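Local coordinates for protein putative phosphosugar isomerases (Salmonella typhimurium LT2, PDB 3FKJ) that is a putative phosphosugar isomerase with a SIS domain, probably binding carbohydrate derivatives and perhaps interconverting sugar phosphates, at residues H246-P260 with L276-G289. Residues are numbered along the deposited sequence; the frame is centred on the assembly and turned at random.
Sequences HSGEYFHGPFEITEP and LDDRAIRFIERYQG
F251 reaches from the loop after strand 241-246 onto helix 274-286, where its ring is held between R279 on one face and Y250 on the other, with its edge toward F283. The guanidinium of R279 lies flat over the ring, the planes 21° apart and CZ 4.3 Å from the ring centroid of F251, an off-centre cation-pi stack. Extended throughout, the arginine carries its aliphatic part past the same ring, CD lying 3.5 Å from F251 CE2. Y250 CD2 covers the opposite face of F251, whose edge is directed at the face of F283 in an offset edge-to-face pair with planes at 86°. F283 also meets F255, whose CD2 is 3.5 Å from F283 CZ. Y250 OH lies 3.4 Å from F283 CD2, beside I284 CG1, and donates to T258 OG1 (2.6 Å), which in turn donates to F255 O. Nearer the start of the helix segment, S247 OG donates to D277 OD1 (2.7 Å) on the anti side of the carboxylate, 33° out of its plane; S219 and S269 also bond to that carboxylate. Because R279 forms salt bridges with E104 and the terminal carboxylate of Y347, both of the second subunit, its stacking on F251 links this aromatic core to the dimer interface.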
ATOM      1  N   HIS A 246       2.400  -5.750  -6.828  1.00 28.43           N
ATOM      2  CA  HIS A 246       1.769  -4.978  -7.871  1.00 29.94           C
ATOM      3  C   HIS A 246       2.436  -5.356  -9.217  1.00 32.21           C
ATOM      4  O   HIS A 246       3.693  -5.471  -9.316  1.00 28.57           O
ATOM      5  CB  HIS A 246       1.861  -3.488  -7.552  1.00 31.55           C
ATOM      6  CG  HIS A 246       1.043  -2.626  -8.455  1.00 34.52           C
ATOM      7  ND1 HIS A 246       1.370  -2.421  -9.779  1.00 32.91           N
ATOM      8  CD2 HIS A 246      -0.090  -1.919  -8.230  1.00 32.52           C
ATOM      9  CE1 HIS A 246       0.466  -1.635 -10.333  1.00 39.02           C
ATOM     10  NE2 HIS A 246      -0.435  -1.327  -9.420  1.00 32.22           N
ATOM     11  N   SER A 247       1.599  -5.592 -10.236  1.00 30.89           N
ATOM     12  CA  SER A 247       2.076  -6.011 -11.546  1.00 28.46           C
ATOM     13  C   SER A 247       3.202  -5.109 -12.080  1.00 28.91           C
ATOM     14  O   SER A 247       4.160  -5.606 -12.716  1.00 31.38           O
ATOM     15  CB  SER A 247       0.941  -6.001 -12.537  1.00 26.10           C
ATOM     16  OG  SER A 247      -0.060  -6.916 -12.224  1.00 31.56           O
ATOM     17  N   GLY A 248       3.073  -3.798 -11.823  1.00 30.37           N
ATOM     18  CA  GLY A 248       4.019  -2.787 -12.240  1.00 30.88           C
ATOM     19  C   GLY A 248       5.326  -2.937 -11.473  1.00 33.57           C
ATOM     20  O   GLY A 248       6.412  -2.911 -12.070  1.00 33.12           O
ATOM     21  N   GLU A 249       5.190  -3.154 -10.161  1.00 31.82           N
ATOM     22  CA  GLU A 249       6.325  -3.388  -9.233  1.00 32.18           C
ATOM     23  C   GLU A 249       7.117  -4.685  -9.446  1.00 33.84           C
ATOM     24  O   GLU A 249       8.311  -4.752  -9.138  1.00 32.24           O
ATOM     25  CB  GLU A 249       5.803  -3.337  -7.789  1.00 31.58           C
ATOM     26  CG  GLU A 249       5.451  -1.914  -7.312  1.00 33.68           C
ATOM     27  CD  GLU A 249       6.717  -1.070  -7.050  1.00 37.38           C
ATOM     28  OE1 GLU A 249       7.409  -1.382  -6.055  1.00 34.88           O
ATOM     29  OE2 GLU A 249       7.005  -0.097  -7.809  1.00 28.75           O
ATOM     30  N   TYR A 250       6.456  -5.714  -9.971  1.00 32.20           N
ATOM     31  CA  TYR A 250       7.082  -7.011 -10.231  1.00 31.85           C
ATOM     32  C   TYR A 250       8.473  -6.930 -10.883  1.00 32.09           C
ATOM     33  O   TYR A 250       9.422  -7.625 -10.481  1.00 31.20           O
ATOM     34  CB  TYR A 250       6.160  -7.785 -11.153  1.00 33.48           C
ATOM     35  CG  TYR A 250       6.608  -9.207 -11.524  1.00 29.12           C
ATOM     36  CD1 TYR A 250       6.735 -10.197 -10.554  1.00 35.50           C
ATOM     37  CD2 TYR A 250       6.838  -9.546 -12.836  1.00 26.70           C
ATOM     38  CE1 TYR A 250       7.099 -11.488 -10.891  1.00 40.37           C
ATOM     39  CE2 TYR A 250       7.212 -10.852 -13.204  1.00 33.33           C
ATOM     40  CZ  TYR A 250       7.342 -11.820 -12.226  1.00 36.49           C
ATOM     41  OH  TYR A 250       7.693 -13.112 -12.551  1.00 32.40           O
ATOM     42  N   PHE A 251       8.582  -6.097 -11.913  1.00 31.17           N
ATOM     43  CA  PHE A 251       9.806  -6.026 -12.724  1.00 30.50           C
ATOM     44  C   PHE A 251      10.912  -5.157 -12.108  1.00 29.71           C
ATOM     45  O   PHE A 251      11.918  -4.924 -12.749  1.00 26.42           O
ATOM     46  CB  PHE A 251       9.466  -5.523 -14.124  1.00 30.34           C
ATOM     47  CG  PHE A 251       8.652  -6.497 -14.918  1.00 26.09           C
ATOM     48  CD1 PHE A 251       9.222  -7.651 -15.376  1.00 27.73           C
ATOM     49  CD2 PHE A 251       7.298  -6.283 -15.137  1.00 29.73           C
ATOM     50  CE1 PHE A 251       8.467  -8.563 -16.078  1.00 30.16           C
ATOM     51  CE2 PHE A 251       6.543  -7.198 -15.847  1.00 29.92           C
ATOM     52  CZ  PHE A 251       7.119  -8.333 -16.301  1.00 27.54           C
ATOM     53  N   HIS A 252      10.726  -4.717 -10.858  1.00 32.40           N
ATOM     54  CA  HIS A 252      11.702  -3.839 -10.161  1.00 32.48           C
ATOM     55  C   HIS A 252      12.197  -4.427  -8.829  1.00 33.85           C
ATOM     56  O   HIS A 252      12.604  -3.714  -7.917  1.00 35.25           O
ATOM     57  CB  HIS A 252      11.087  -2.448 -10.049  1.00 33.24           C
ATOM     58  CG  HIS A 252      10.804  -1.869 -11.391  1.00 30.64           C
ATOM     59  ND1 HIS A 252      11.817  -1.443 -12.237  1.00 30.12           N
ATOM     60  CD2 HIS A 252       9.651  -1.766 -12.093  1.00 27.51           C
ATOM     61  CE1 HIS A 252      11.286  -1.053 -13.382  1.00 32.88           C
ATOM     62  NE2 HIS A 252       9.974  -1.238 -13.321  1.00 29.13           N
ATOM     63  N   GLY A 253      12.221  -5.753  -8.770  1.00 32.85           N
ATOM     64  CA  GLY A 253      12.859  -6.474  -7.697  1.00 31.82           C
ATOM     65  C   GLY A 253      12.275  -7.866  -7.572  1.00 30.48           C
ATOM     66  O   GLY A 253      12.970  -8.864  -7.763  1.00 33.41           O
ATOM     67  N   PRO A 254      10.985  -7.941  -7.244  1.00 30.71           N
ATOM     68  CA  PRO A 254      10.318  -9.209  -7.009  1.00 30.94           C
ATOM     69  C   PRO A 254      10.522 -10.309  -8.033  1.00 31.17           C
ATOM     70  O   PRO A 254      10.714 -11.459  -7.655  1.00 31.69           O
ATOM     71  CB  PRO A 254       8.851  -8.795  -6.932  1.00 30.63           C
ATOM     72  CG  PRO A 254       8.920  -7.425  -6.345  1.00 29.39           C
ATOM     73  CD  PRO A 254      10.071  -6.801  -7.029  1.00 29.96           C
ATOM     74  N   PHE A 255      10.466  -9.977  -9.314  1.00 30.78           N
ATOM     75  CA  PHE A 255      10.532 -10.985 -10.382  1.00 30.31           C
ATOM     76  C   PHE A 255      11.801 -11.854 -10.350  1.00 31.93           C
ATOM     77  O   PHE A 255      11.798 -12.950 -10.898  1.00 33.80           O
ATOM     78  CB  PHE A 255      10.299 -10.351 -11.776  1.00 29.18           C
ATOM     79  CG  PHE A 255      11.492  -9.570 -12.343  1.00 29.25           C
ATOM     80  CD1 PHE A 255      12.303  -8.764 -11.539  1.00 28.94           C
ATOM     81  CD2 PHE A 255      11.743  -9.602 -13.706  1.00 28.88           C
ATOM     82  CE1 PHE A 255      13.360  -8.063 -12.073  1.00 31.82           C
ATOM     83  CE2 PHE A 255      12.797  -8.888 -14.253  1.00 30.12           C
ATOM     84  CZ  PHE A 255      13.616  -8.122 -13.427  1.00 28.56           C
ATOM     85  N   GLU A 256      12.853 -11.380  -9.678  1.00 31.89           N
ATOM     86  CA  GLU A 256      14.078 -12.150  -9.508  1.00 33.22           C
ATOM     87  C   GLU A 256      13.839 -13.461  -8.774  1.00 32.66           C
ATOM     88  O   GLU A 256      14.665 -14.383  -8.870  1.00 30.40           O
ATOM     89  CB  GLU A 256      15.145 -11.314  -8.775  1.00 34.16           C
ATOM     90  CG  GLU A 256      15.872 -10.325  -9.658  1.00 32.87           C
ATOM     91  CD  GLU A 256      16.821 -11.012 -10.608  1.00 36.38           C
ATOM     92  OE1 GLU A 256      17.494 -11.984 -10.174  1.00 28.31           O
ATOM     93  OE2 GLU A 256      16.916 -10.573 -11.770  1.00 29.54           O
ATOM     94  N   ILE A 257      12.720 -13.555  -8.049  1.00 30.88           N
ATOM     95  CA  ILE A 257      12.355 -14.802  -7.359  1.00 32.17           C
ATOM     96  C   ILE A 257      11.878 -15.916  -8.320  1.00 32.39           C
ATOM     97  O   ILE A 257      11.906 -17.104  -7.989  1.00 35.16           O
ATOM     98  CB  ILE A 257      11.245 -14.537  -6.288  1.00 33.32           C
ATOM     99  CG1 ILE A 257      11.285 -15.598  -5.155  1.00 34.29           C
ATOM    100  CG2 ILE A 257       9.844 -14.431  -6.972  1.00 24.25           C
ATOM    101  CD1 ILE A 257      12.675 -15.724  -4.383  1.00 29.28           C
ATOM    102  N   THR A 258      11.407 -15.517  -9.497  1.00 29.94           N
ATOM    103  CA  THR A 258      10.771 -16.410 -10.450  1.00 29.14           C
ATOM    104  C   THR A 258      11.713 -17.454 -10.991  1.00 31.31           C
ATOM    105  O   THR A 258      12.788 -17.155 -11.524  1.00 33.23           O
ATOM    106  CB  THR A 258      10.252 -15.619 -11.672  1.00 29.67           C
ATOM    107  OG1 THR A 258       9.523 -14.451 -11.223  1.00 28.10           O
ATOM    108  CG2 THR A 258       9.375 -16.500 -12.566  1.00 24.67           C
ATOM    109  N   GLU A 259      11.279 -18.698 -10.895  1.00 33.25           N
ATOM    110  CA  GLU A 259      11.970 -19.819 -11.543  1.00 32.35           C
ATOM    111  C   GLU A 259      10.880 -20.809 -11.921  1.00 32.20           C
ATOM    112  O   GLU A 259       9.714 -20.581 -11.577  1.00 31.93           O
ATOM    113  CB  GLU A 259      13.024 -20.413 -10.605  1.00 31.01           C
ATOM    114  CG  GLU A 259      12.489 -21.002  -9.295  1.00 33.43           C
ATOM    115  CD  GLU A 259      13.616 -21.508  -8.413  1.00 41.48           C
ATOM    116  OE1 GLU A 259      14.314 -20.655  -7.825  1.00 41.84           O
ATOM    117  OE2 GLU A 259      13.814 -22.752  -8.319  1.00 42.56           O
ATOM    118  N   PRO A 260      11.222 -21.871 -12.674  1.00 32.77           N
ATOM    119  CA  PRO A 260      10.187 -22.829 -13.033  1.00 32.38           C
ATOM    120  C   PRO A 260       9.343 -23.258 -11.838  1.00 32.35           C
ATOM    121  O   PRO A 260       9.875 -23.739 -10.850  1.00 35.34           O
ATOM    122  CB  PRO A 260      10.984 -24.000 -13.628  1.00 34.71           C
ATOM    123  CG  PRO A 260      12.203 -23.363 -14.194  1.00 34.16           C
ATOM    124  CD  PRO A 260      12.525 -22.218 -13.270  1.00 33.36           C
ATOM    125  N   LEU A 276      -0.052  -3.575 -17.933  1.00 34.16           N
ATOM    126  CA  LEU A 276       0.825  -3.927 -16.821  1.00 32.61           C
ATOM    127  C   LEU A 276       0.755  -5.416 -16.552  1.00 31.05           C
ATOM    128  O   LEU A 276       1.800  -6.083 -16.420  1.00 30.98           O
ATOM    129  CB  LEU A 276       0.492  -3.139 -15.553  1.00 31.70           C
ATOM    130  CG  LEU A 276       1.065  -1.740 -15.466  1.00 31.34           C
ATOM    131  CD1 LEU A 276       0.401  -0.822 -16.486  1.00 24.85           C
ATOM    132  CD2 LEU A 276       0.900  -1.192 -14.024  1.00 29.14           C
ATOM    133  N   ASP A 277      -0.479  -5.925 -16.549  1.00 30.57           N
ATOM    134  CA  ASP A 277      -0.768  -7.330 -16.286  1.00 30.33           C
ATOM    135  C   ASP A 277      -0.255  -8.233 -17.423  1.00 30.86           C
ATOM    136  O   ASP A 277       0.351  -9.285 -17.175  1.00 32.69           O
ATOM    137  CB  ASP A 277      -2.292  -7.528 -16.049  1.00 29.63           C
ATOM    138  CG  ASP A 277      -2.821  -6.756 -14.842  1.00 33.36           C
ATOM    139  OD1 ASP A 277      -2.009  -6.247 -14.017  1.00 28.47           O
ATOM    140  OD2 ASP A 277      -4.057  -6.675 -14.737  1.00 28.49           O
ATOM    141  N   ASP A 278      -0.483  -7.821 -18.672  1.00 32.18           N
ATOM    142  CA  ASP A 278      -0.020  -8.585 -19.843  1.00 31.82           C
ATOM    143  C   ASP A 278       1.503  -8.685 -19.903  1.00 31.94           C
ATOM    144  O   ASP A 278       2.060  -9.714 -20.323  1.00 32.94           O
ATOM    145  CB  ASP A 278      -0.543  -7.966 -21.142  1.00 33.91           C
ATOM    146  CG  ASP A 278      -1.991  -8.345 -21.445  1.00 39.20           C
ATOM    147  OD1 ASP A 278      -2.426  -9.438 -21.045  1.00 46.53           O
ATOM    148  OD2 ASP A 278      -2.688  -7.553 -22.118  1.00 50.48           O
ATOM    149  N   ARG A 279       2.171  -7.613 -19.493  1.00 31.28           N
ATOM    150  CA  ARG A 279       3.634  -7.621 -19.381  1.00 31.80           C
ATOM    151  C   ARG A 279       4.153  -8.709 -18.410  1.00 31.11           C
ATOM    152  O   ARG A 279       5.136  -9.417 -18.704  1.00 31.44           O
ATOM    153  CB  ARG A 279       4.140  -6.238 -18.966  1.00 30.80           C
ATOM    154  CG  ARG A 279       5.618  -6.079 -19.126  1.00 33.21           C
ATOM    155  CD  ARG A 279       6.099  -4.894 -18.393  1.00 34.56           C
ATOM    156  NE  ARG A 279       7.540  -4.758 -18.513  1.00 29.95           N
ATOM    157  CZ  ARG A 279       8.257  -3.813 -17.911  1.00 30.64           C
ATOM    158  NH1 ARG A 279       7.687  -2.885 -17.182  1.00 32.36           N
ATOM    159  NH2 ARG A 279       9.566  -3.771 -18.078  1.00 31.12           N
ATOM    160  N   ALA A 280       3.470  -8.829 -17.273  1.00 29.34           N
ATOM    161  CA  ALA A 280       3.785  -9.829 -16.264  1.00 30.88           C
ATOM    162  C   ALA A 280       3.512 -11.249 -16.775  1.00 30.25           C
ATOM    163  O   ALA A 280       4.303 -12.152 -16.533  1.00 29.72           O
ATOM    164  CB  ALA A 280       3.001  -9.560 -14.967  1.00 24.83           C
ATOM    165  N   ILE A 281       2.395 -11.434 -17.472  1.00 31.98           N
ATOM    166  CA  ILE A 281       1.984 -12.733 -17.981  1.00 31.66           C
ATOM    167  C   ILE A 281       3.038 -13.273 -18.951  1.00 32.73           C
ATOM    168  O   ILE A 281       3.483 -14.391 -18.801  1.00 32.51           O
ATOM    169  CB  ILE A 281       0.604 -12.658 -18.689  1.00 32.87           C
ATOM    170  CG1 ILE A 281      -0.499 -12.297 -17.691  1.00 34.93           C
ATOM    171  CG2 ILE A 281       0.240 -13.976 -19.387  1.00 27.42           C
ATOM    172  CD1 ILE A 281      -1.765 -11.780 -18.404  1.00 32.14           C
ATOM    173  N   ARG A 282       3.451 -12.459 -19.914  1.00 32.64           N
ATOM    174  CA  ARG A 282       4.466 -12.848 -20.872  1.00 33.02           C
ATOM    175  C   ARG A 282       5.736 -13.313 -20.190  1.00 32.68           C
ATOM    176  O   ARG A 282       6.309 -14.334 -20.574  1.00 33.31           O
ATOM    177  CB  ARG A 282       4.785 -11.700 -21.833  1.00 32.56           C
ATOM    178  CG  ARG A 282       3.602 -11.294 -22.708  1.00 38.67           C
ATOM    179  CD  ARG A 282       4.024 -10.380 -23.854  1.00 39.07           C
ATOM    180  NE  ARG A 282       4.625  -9.123 -23.376  1.00 44.36           N
ATOM    181  CZ  ARG A 282       3.967  -7.984 -23.153  1.00 42.08           C
ATOM    182  NH1 ARG A 282       2.657  -7.892 -23.370  1.00 40.80           N
ATOM    183  NH2 ARG A 282       4.632  -6.915 -22.721  1.00 41.69           N
ATOM    184  N   PHE A 283       6.175 -12.565 -19.183  1.00 30.65           N
ATOM    185  CA  PHE A 283       7.398 -12.892 -18.473  1.00 30.57           C
ATOM    186  C   PHE A 283       7.242 -14.171 -17.623  1.00 30.38           C
ATOM    187  O   PHE A 283       8.088 -15.075 -17.697  1.00 31.44           O
ATOM    188  CB  PHE A 283       7.839 -11.732 -17.569  1.00 30.75           C
ATOM    189  CG  PHE A 283       9.118 -12.018 -16.827  1.00 28.20           C
ATOM    190  CD1 PHE A 283      10.340 -11.596 -17.338  1.00 31.92           C
ATOM    191  CD2 PHE A 283       9.110 -12.748 -15.644  1.00 27.43           C
ATOM    192  CE1 PHE A 283      11.517 -11.878 -16.674  1.00 29.95           C
ATOM    193  CE2 PHE A 283      10.293 -13.031 -14.986  1.00 24.36           C
ATOM    194  CZ  PHE A 283      11.477 -12.572 -15.475  1.00 31.48           C
ATOM    195  N   ILE A 284       6.193 -14.231 -16.804  1.00 32.12           N
ATOM    196  CA  ILE A 284       5.926 -15.426 -15.974  1.00 30.03           C
ATOM    197  C   ILE A 284       5.848 -16.709 -16.841  1.00 31.38           C
ATOM    198  O   ILE A 284       6.325 -17.764 -16.437  1.00 27.38           O
ATOM    199  CB  ILE A 284       4.628 -15.297 -15.146  1.00 29.26           C
ATOM    200  CG1 ILE A 284       4.662 -14.077 -14.192  1.00 31.27           C
ATOM    201  CG2 ILE A 284       4.384 -16.560 -14.332  1.00 27.36           C
ATOM    202  CD1 ILE A 284       3.294 -13.681 -13.718  1.00 28.02           C
ATOM    203  N   GLU A 285       5.249 -16.609 -18.021  1.00 33.38           N
ATOM    204  CA  GLU A 285       5.161 -17.756 -18.935  1.00 35.36           C
ATOM    205  C   GLU A 285       6.489 -18.058 -19.622  1.00 35.69           C
ATOM    206  O   GLU A 285       6.825 -19.223 -19.827  1.00 38.60           O
ATOM    207  CB  GLU A 285       4.046 -17.539 -19.958  1.00 34.99           C
ATOM    208  CG  GLU A 285       2.678 -17.517 -19.286  1.00 36.11           C
ATOM    209  CD  GLU A 285       1.497 -17.403 -20.246  1.00 42.32           C
ATOM    210  OE1 GLU A 285       1.702 -17.097 -21.455  1.00 43.75           O
ATOM    211  OE2 GLU A 285       0.351 -17.613 -19.764  1.00 38.81           O
ATOM    212  N   ARG A 286       7.248 -17.018 -19.964  1.00 35.77           N
ATOM    213  CA  ARG A 286       8.574 -17.199 -20.564  1.00 37.51           C
ATOM    214  C   ARG A 286       9.492 -17.927 -19.588  1.00 36.87           C
ATOM    215  O   ARG A 286      10.396 -18.640 -20.006  1.00 35.56           O
ATOM    216  CB  ARG A 286       9.200 -15.846 -20.977  1.00 38.47           C
ATOM    217  CG  ARG A 286      10.524 -15.950 -21.764  1.00 43.45           C
ATOM    218  CD  ARG A 286      11.169 -14.582 -22.147  1.00 54.78           C
ATOM    219  NE  ARG A 286      10.212 -13.598 -22.682  1.00 60.76           N
ATOM    220  CZ  ARG A 286       9.994 -12.362 -22.200  1.00 68.89           C
ATOM    221  NH1 ARG A 286      10.674 -11.877 -21.158  1.00 69.76           N
ATOM    222  NH2 ARG A 286       9.081 -11.583 -22.778  1.00 67.56           N
ATOM    223  N   TYR A 287       9.267 -17.758 -18.283  1.00 36.55           N
ATOM    224  CA  TYR A 287      10.149 -18.389 -17.306  1.00 35.56           C
ATOM    225  C   TYR A 287       9.487 -19.536 -16.551  1.00 35.02           C
ATOM    226  O   TYR A 287       9.982 -20.009 -15.533  1.00 35.21           O
ATOM    227  CB  TYR A 287      10.833 -17.320 -16.454  1.00 35.50           C
ATOM    228  CG  TYR A 287      11.757 -16.519 -17.338  1.00 36.50           C
ATOM    229  CD1 TYR A 287      12.989 -17.047 -17.743  1.00 37.77           C
ATOM    230  CD2 TYR A 287      11.372 -15.287 -17.853  1.00 35.83           C
ATOM    231  CE1 TYR A 287      13.842 -16.339 -18.612  1.00 39.25           C
ATOM    232  CE2 TYR A 287      12.211 -14.575 -18.722  1.00 37.11           C
ATOM    233  CZ  TYR A 287      13.445 -15.097 -19.087  1.00 38.43           C
ATOM    234  OH  TYR A 287      14.285 -14.403 -19.935  1.00 37.57           O
ATOM    235  N   GLN A 288       8.394 -20.021 -17.139  1.00 34.80           N
ATOM    236  CA  GLN A 288       7.688 -21.202 -16.677  1.00 36.32           C
ATOM    237  C   GLN A 288       7.295 -21.110 -15.210  1.00 35.65           C
ATOM    238  O   GLN A 288       7.398 -22.092 -14.477  1.00 37.11           O
ATOM    239  CB  GLN A 288       8.527 -22.473 -16.894  1.00 38.26           C
ATOM    240  CG  GLN A 288       8.896 -22.774 -18.309  1.00 43.13           C
ATOM    241  CD  GLN A 288      10.278 -23.385 -18.394  1.00 49.39           C
ATOM    242  OE1 GLN A 288      10.589 -24.391 -17.736  1.00 42.86           O
ATOM    243  NE2 GLN A 288      11.127 -22.768 -19.191  1.00 48.21           N
ATOM    244  N   GLY A 289       6.837 -19.937 -14.779  1.00 34.56           N
ATOM    245  CA  GLY A 289       6.187 -19.843 -13.511  1.00 32.81           C
ATOM    246  C   GLY A 289       4.892 -20.624 -13.532  1.00 33.70           C
ATOM    247  O   GLY A 289       4.322 -20.870 -14.594  1.00 33.73           O
TER
HETATM  248  O   HOH W   1       3.917  -5.022 -15.521  1.00 23.43           O